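Local atomic coordinates of Non-fluorescent flavoprotein (Photobacterium phosphoreum, PDB entry 1FVP), a protein that binds two flavin mononucleotides per subunit, each carrying an attached myristate, and belongs to the bacterial luciferase family, whose alkanal monooxygenase activity it is only tentatively assigned. Residues T77-V82 with L104-F109; V140-L145 with S167-N172. All coordinates share one frame; numbering follows the deposited sequence.

Interaction 1: residues T77-V82 with L104-F109; sequences TSENTV and LKLLSF. With FMA (6-(3-tetradecanoic acid) flavine mononucleotide), chain C.
Glu79 lays CG over the ring of Phe109, with its carboxylate set beyond the rim: CG stands 3.4 Å from the ring centroid and 17° off the normal, a CH-pi contact on one face. Beyond CG the chain runs on extended, and the carboxylate stays tilted by 26° from the ring plane, with OE2 near the CE1–CZ rim. Lys105 NZ, 6.8 Å from Glu79 OE2, could influence that carboxylate only at a distance. Deeper in, Leu106 turns CD2 onto the backbone of 77-82, where it meets the carbonyl of Ser78. Val82 answers with CG2, anti to its own backbone N, which lies 3.7 Å from Leu106 O. The same turn serves the flavin pocket. Ser78 precedes the helix and caps it, its OG accepting from Thr81 N at 3.1 Å. Ser78 OG and Thr81 OG1 are also modelled as hydrogen-bonded to the flavin, to phosphate oxygen O1P and ribityl oxygen O2B respectively, at distances too short to be taken literally. The contact thus joins the start of helix 80-87 to helix 100-116, while Val82 on Leu92 and Leu107 on Phe94 seat the pair against strand 92-94.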
loop_
_atom_site.group_PDB
_atom_site.type_symbol
_atom_site.label_atom_id
_atom_site.label_comp_id
_atom_site.label_asym_id
_atom_site.label_seq_id
_atom_site.Cartn_x
_atom_site.Cartn_y
_atom_site.Cartn_z
ATOM N N THR A 77 14.837 -5.382 4.939
ATOM C CA THR A 77 14.833 -5.456 6.372
ATOM C C THR A 77 15.971 -6.217 7.008
ATOM O O THR A 77 16.297 -5.966 8.187
ATOM C CB THR A 77 13.476 -6.168 6.807
ATOM O OG1 THR A 77 12.675 -6.066 5.587
ATOM C CG2 THR A 77 12.796 -5.530 8.015
ATOM N N SER A 78 16.527 -7.134 6.237
ATOM C CA SER A 78 17.653 -7.954 6.730
ATOM C C SER A 78 18.406 -8.575 5.559
ATOM O O SER A 78 18.219 -8.168 4.414
ATOM C CB SER A 78 17.171 -9.020 7.693
ATOM O OG SER A 78 16.111 -9.752 7.078
ATOM N N GLU A 79 19.238 -9.532 5.939
ATOM C CA GLU A 79 20.075 -10.254 4.965
ATOM C C GLU A 79 19.331 -11.487 4.468
ATOM O O GLU A 79 19.613 -11.963 3.358
ATOM C CB GLU A 79 21.423 -10.659 5.537
ATOM C CG GLU A 79 22.608 -9.698 5.444
ATOM C CD GLU A 79 23.652 -9.852 6.514
ATOM O OE1 GLU A 79 23.430 -10.408 7.584
ATOM O OE2 GLU A 79 24.770 -9.366 6.226
ATOM N N ASN A 80 18.408 -11.936 5.306
ATOM C CA ASN A 80 17.586 -13.125 4.969
ATOM C C ASN A 80 16.337 -12.694 4.213
ATOM O O ASN A 80 16.008 -13.284 3.167
ATOM C CB ASN A 80 17.394 -14.007 6.187
ATOM C CG ASN A 80 18.750 -14.609 6.566
ATOM O OD1 ASN A 80 19.807 -14.112 6.133
ATOM N ND2 ASN A 80 18.718 -15.685 7.354
ATOM N N THR A 81 15.693 -11.657 4.685
ATOM C CA THR A 81 14.484 -11.054 4.105
ATOM C C THR A 81 14.825 -10.337 2.808
ATOM O O THR A 81 13.938 -9.754 2.163
ATOM C CB THR A 81 13.889 -10.052 5.186
ATOM O OG1 THR A 81 13.465 -10.903 6.309
ATOM C CG2 THR A 81 12.803 -9.091 4.736
ATOM N N VAL A 82 16.097 -10.360 2.451
ATOM C CA VAL A 82 16.605 -9.696 1.247
ATOM C C VAL A 82 17.095 -10.739 0.245
ATOM O O VAL A 82 16.957 -10.575 -0.979
ATOM C CB VAL A 82 17.678 -8.649 1.609
ATOM C CG1 VAL A 82 19.060 -9.240 1.866
ATOM C CG2 VAL A 82 17.769 -7.555 0.557
ATOM N N LEU A 104 23.552 -0.099 2.413
ATOM C CA LEU A 104 24.258 -0.354 1.136
ATOM C C LEU A 104 24.750 -1.795 1.113
ATOM O O LEU A 104 24.812 -2.407 0.036
ATOM C CB LEU A 104 25.296 0.705 0.866
ATOM C CG LEU A 104 25.014 1.641 -0.295
ATOM C CD1 LEU A 104 25.981 2.828 -0.291
ATOM C CD2 LEU A 104 25.174 0.813 -1.553
ATOM N N LYS A 105 25.045 -2.284 2.297
ATOM C CA LYS A 105 25.457 -3.667 2.495
ATOM C C LYS A 105 24.312 -4.609 2.089
ATOM O O LYS A 105 24.580 -5.798 1.792
ATOM C CB LYS A 105 25.759 -3.967 3.959
ATOM C CG LYS A 105 26.847 -3.075 4.544
ATOM C CD LYS A 105 26.874 -3.165 6.063
ATOM C CE LYS A 105 27.761 -4.281 6.578
ATOM N NZ LYS A 105 28.421 -3.835 7.843
ATOM N N LEU A 106 23.077 -4.132 2.072
ATOM C CA LEU A 106 21.918 -4.962 1.716
ATOM C C LEU A 106 21.628 -4.995 0.234
ATOM O O LEU A 106 21.129 -6.079 -0.171
ATOM C CB LEU A 106 20.727 -4.631 2.613
ATOM C CG LEU A 106 21.053 -4.702 4.099
ATOM C CD1 LEU A 106 20.537 -3.463 4.795
ATOM C CD2 LEU A 106 20.375 -5.922 4.687
ATOM N N LEU A 107 21.899 -3.977 -0.565
ATOM C CA LEU A 107 21.614 -4.135 -2.013
ATOM C C LEU A 107 22.774 -5.017 -2.521
ATOM O O LEU A 107 22.818 -5.417 -3.694
ATOM C CB LEU A 107 21.486 -2.842 -2.788
ATOM C CG LEU A 107 22.650 -2.453 -3.688
ATOM C CD1 LEU A 107 22.211 -1.629 -4.888
ATOM C CD2 LEU A 107 23.665 -1.683 -2.871
ATOM N N SER A 108 23.693 -5.256 -1.593
ATOM C CA SER A 108 24.865 -6.070 -1.949
ATOM C C SER A 108 24.491 -7.530 -1.914
ATOM O O SER A 108 24.768 -8.217 -2.916
ATOM C CB SER A 108 26.132 -5.669 -1.243
ATOM O OG SER A 108 26.746 -4.686 -2.095
ATOM N N PHE A 109 23.869 -7.948 -0.828
ATOM C CA PHE A 109 23.484 -9.382 -0.823
ATOM C C PHE A 109 22.579 -9.520 -2.068
ATOM O O PHE A 109 22.735 -10.491 -2.828
ATOM C CB PHE A 109 22.829 -9.869 0.407
ATOM C CG PHE A 109 23.503 -10.488 1.563
ATOM C CD1 PHE A 109 24.650 -9.938 2.120
ATOM C CD2 PHE A 109 22.923 -11.614 2.169
ATOM C CE1 PHE A 109 25.241 -10.514 3.236
ATOM C CE2 PHE A 109 23.505 -12.209 3.290
ATOM C CZ PHE A 109 24.686 -11.658 3.825
HETATM N N1 FMA C . 10.009 -16.165 7.029
HETATM C C2 FMA C . 9.633 -17.286 7.660
HETATM O O2 FMA C . 9.766 -17.627 8.778
HETATM N N3 FMA C . 8.937 -18.324 6.905
HETATM C C4 FMA C . 8.686 -18.141 5.601
HETATM O O4 FMA C . 8.124 -18.984 4.958
HETATM C C4A FMA C . 9.096 -16.941 4.959
HETATM N N5 FMA C . 8.866 -16.734 3.693
HETATM C C5A FMA C . 9.194 -15.637 3.007
HETATM C C6 FMA C . 8.944 -15.500 1.650
HETATM C C7 FMA C . 9.282 -14.329 1.026
HETATM C C7M FMA C . 9.024 -14.074 -0.494
HETATM C C8 FMA C . 9.925 -13.259 1.749
HETATM C C8M FMA C . 10.328 -11.980 1.093
HETATM C C9 FMA C . 10.187 -13.426 3.090
HETATM C C9A FMA C . 9.870 -14.579 3.754
HETATM N N10 FMA C . 10.097 -14.812 5.119
HETATM C C10 FMA C . 9.777 -15.918 5.793
HETATM C C1B FMA C . 10.883 -13.793 5.846
HETATM C C2B FMA C . 10.659 -12.882 7.045
HETATM O O2B FMA C . 11.216 -11.643 6.611
HETATM C C3B FMA C . 11.497 -13.425 8.198
HETATM O "O3'" FMA C . 10.916 -14.570 8.695
HETATM C C4B FMA C . 11.680 -12.400 9.318
HETATM O "O4'" FMA C . 12.306 -11.213 8.715
HETATM C C5B FMA C . 12.543 -12.988 10.451
HETATM O "O5'" FMA C . 13.998 -12.866 9.951
HETATM P P FMA C . 15.003 -11.686 10.266
HETATM O O1P FMA C . 14.955 -10.933 8.891
HETATM O O2P FMA C . 14.373 -10.914 11.318
HETATM O O3P FMA C . 16.201 -12.218 10.692
HETATM C "C1'" FMA C . 9.900 -18.597 0.449
HETATM O "O1'" FMA C . 10.993 -19.169 0.856
HETATM O "O2'" FMA C . 9.334 -19.126 -0.511
HETATM C "C2'" FMA C . 9.131 -17.832 1.476
HETATM C "C3'" FMA C . 8.296 -16.641 0.950
HETATM C "C4'" FMA C . 6.852 -16.835 1.243
HETATM C "C5'" FMA C . 5.862 -15.971 0.479
HETATM C "C6'" FMA C . 4.534 -16.046 1.187
HETATM C "C7'" FMA C . 3.417 -15.462 0.333
HETATM C "C8'" FMA C . 2.135 -15.333 1.062
HETATM C "C9'" FMA C . 0.926 -14.825 0.275
HETATM C C11 FMA C . 1.193 -13.417 -0.221
HETATM C C12 FMA C . 1.755 -13.303 -1.605
HETATM C C13 FMA C . 2.508 -12.060 -1.947
HETATM C C14 FMA C . 1.619 -10.904 -2.352
HETATM C C15 FMA C . 2.169 -10.113 -3.511
#

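Interaction 2: residues V140-L145 with S167-N172; sequences VAKEEL and SIIQSN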
loop_
_atom_site.group_PDB
_atom_site.type_symbol
_atom_site.label_atom_id
_atom_site.label_comp_id
_atom_site.label_asym_id
_atom_site.label_seq_id
_atom_site.Cartn_x
_atom_site.Cartn_y
_atom_site.Cartn_z
ATOM N N VAL A 140 18.692 24.733 10.842
ATOM C CA VAL A 140 17.322 24.769 11.411
ATOM C C VAL A 140 16.647 23.461 11.002
ATOM O O VAL A 140 16.001 22.767 11.800
ATOM C CB VAL A 140 16.687 26.095 10.993
ATOM C CG1 VAL A 140 15.198 26.216 11.223
ATOM C CG2 VAL A 140 17.416 27.265 11.632
ATOM N N ALA A 141 16.867 23.117 9.750
ATOM C CA ALA A 141 16.393 21.948 9.027
ATOM C C ALA A 141 16.722 20.618 9.705
ATOM O O ALA A 141 15.872 19.721 9.737
ATOM C CB ALA A 141 17.004 21.962 7.624
ATOM N N LYS A 142 17.935 20.529 10.191
ATOM C CA LYS A 142 18.487 19.385 10.893
ATOM C C LYS A 142 17.977 19.293 12.327
ATOM O O LYS A 142 17.794 18.199 12.895
ATOM C CB LYS A 142 20.010 19.471 10.930
ATOM C CG LYS A 142 20.689 18.954 9.662
ATOM C CD LYS A 142 22.161 18.662 9.861
ATOM C CE LYS A 142 22.471 18.005 11.196
ATOM N NZ LYS A 142 23.918 17.651 11.294
ATOM N N GLU A 143 17.776 20.461 12.935
ATOM C CA GLU A 143 17.271 20.463 14.318
ATOM C C GLU A 143 15.759 20.295 14.239
ATOM O O GLU A 143 15.155 20.115 15.302
ATOM C CB GLU A 143 17.646 21.619 15.217
ATOM C CG GLU A 143 18.986 21.562 15.956
ATOM C CD GLU A 143 20.259 21.565 15.155
ATOM O OE1 GLU A 143 20.908 22.514 14.727
ATOM O OE2 GLU A 143 20.689 20.399 14.929
ATOM N N GLU A 144 15.205 20.315 13.038
ATOM C CA GLU A 144 13.757 20.149 12.851
ATOM C C GLU A 144 13.450 18.681 12.572
ATOM O O GLU A 144 12.425 18.160 13.043
ATOM C CB GLU A 144 13.136 20.983 11.741
ATOM C CG GLU A 144 11.787 21.615 11.993
ATOM C CD GLU A 144 10.994 22.295 10.934
ATOM O OE1 GLU A 144 11.413 22.869 9.947
ATOM O OE2 GLU A 144 9.754 22.265 11.136
ATOM N N LEU A 145 14.334 18.030 11.840
ATOM C CA LEU A 145 14.168 16.606 11.488
ATOM C C LEU A 145 14.529 15.741 12.692
ATOM O O LEU A 145 14.052 14.598 12.783
ATOM C CB LEU A 145 14.900 16.320 10.194
ATOM C CG LEU A 145 14.978 14.939 9.604
ATOM C CD1 LEU A 145 13.784 14.632 8.720
ATOM C CD2 LEU A 145 16.244 14.844 8.753
ATOM N N SER A 167 23.529 10.423 12.361
ATOM C CA SER A 167 23.812 9.662 11.129
ATOM C C SER A 167 22.551 9.414 10.303
ATOM O O SER A 167 22.578 9.585 9.067
ATOM C CB SER A 167 24.506 8.346 11.467
ATOM O OG SER A 167 23.711 7.683 12.448
ATOM N N ILE A 168 21.477 9.001 10.990
ATOM C CA ILE A 168 20.220 8.757 10.268
ATOM C C ILE A 168 19.980 10.048 9.473
ATOM O O ILE A 168 19.868 9.964 8.248
ATOM C CB ILE A 168 18.978 8.406 11.121
ATOM C CG1 ILE A 168 19.230 7.156 11.991
ATOM C CG2 ILE A 168 17.715 8.221 10.223
ATOM C CD1 ILE A 168 18.151 6.947 13.083
ATOM N N ILE A 169 19.964 11.147 10.223
ATOM C CA ILE A 169 19.750 12.466 9.615
ATOM C C ILE A 169 20.782 12.709 8.508
ATOM O O ILE A 169 20.415 13.136 7.404
ATOM C CB ILE A 169 19.738 13.639 10.635
ATOM C CG1 ILE A 169 18.757 13.403 11.796
ATOM C CG2 ILE A 169 19.431 14.987 9.899
ATOM C CD1 ILE A 169 18.976 14.376 12.998
ATOM N N GLN A 170 22.023 12.424 8.857
ATOM C CA GLN A 170 23.148 12.585 7.923
ATOM C C GLN A 170 22.894 11.731 6.674
ATOM O O GLN A 170 23.368 12.093 5.579
ATOM C CB GLN A 170 24.485 12.256 8.551
ATOM C CG GLN A 170 25.004 13.232 9.570
ATOM C CD GLN A 170 25.487 14.543 8.986
ATOM O OE1 GLN A 170 26.202 14.575 7.976
ATOM N NE2 GLN A 170 25.073 15.625 9.652
ATOM N N SER A 171 22.175 10.637 6.856
ATOM C CA SER A 171 21.837 9.720 5.760
ATOM C C SER A 171 20.650 10.313 4.982
ATOM O O SER A 171 20.607 10.234 3.743
ATOM C CB SER A 171 21.491 8.326 6.223
ATOM O OG SER A 171 22.523 7.628 6.871
ATOM N N ASN A 172 19.740 10.885 5.761
ATOM C CA ASN A 172 18.523 11.515 5.208
ATOM C C ASN A 172 18.882 12.795 4.457
ATOM O O ASN A 172 20.052 13.212 4.476
ATOM C CB ASN A 172 17.443 11.594 6.276
ATOM C CG ASN A 172 16.747 10.253 6.449
ATOM O OD1 ASN A 172 15.721 10.030 5.795
ATOM N ND2 ASN A 172 17.232 9.346 7.288
#
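Asn172, whose CB lies 4.3 Å from Leu145 CD2, brings a carboxamide to this helix-helix contact on the modified beta/alpha barrel of a luciferase relative. ND2 donates to Ile168 O at 2.9 Å, the acceptor lying 10° out of the amide plane and the N-H directed well at it (162°); a further bond runs from ND2 to Trp96 O, and OD1 accepts from His131 N. The buried carboxamide is therefore gripped at both ends. The two segments lie on helices 138-155 and 166-171, and the axes of 140-145 and 167-171 pass 10.6 Å apart at 122°. The apolar centre is the pair Leu145 and Ile169, which lie alongside each other, running in opposite senses. Leu145 has CG anti to the backbone N (chi1 177°), which carries CD2 across the gap to Ile169 CG2. The same methyl, CG2, also meets Lys142 CG at 4.2 Å, while Ile169 CD1 lies 4.0 Å from Lys142 O. Lys142 then bends at chi3, bringing its amine beside the carboxamide of Gln170, whose orientation is uncertain. Lys142, Leu145 and Ile169 all touch Thr174 of strand 174-175. Where helix 166-171 ends, Ile168 O receives two donors from a single residue, Asn172 N at 2.7 Å and Asn172 ND2 from above the carbonyl plane.

In the fold
Interactions 1 and 2 follow one another along the chain, the first closing before the second opens. Their centres are 24 Å apart, and their nearest atoms, about 9 Å apart, do not touch. The sheet connects them: strand 92-94, touched by interaction 1, pairs in parallel with strand 126-134, which in turn pairs with strand 174-175, touched by interaction 2. Their relation to the flavins differs. Interaction 1 contributes Ser78 and Thr81 directly to a flavin pocket, which also includes Tyr88, whose OH bonds the same ligand. Interaction 2 stands back from the cofactors, the side chain of Asn172 being about 10 Å from a bound flavin, and joins two helices packed on the sheet.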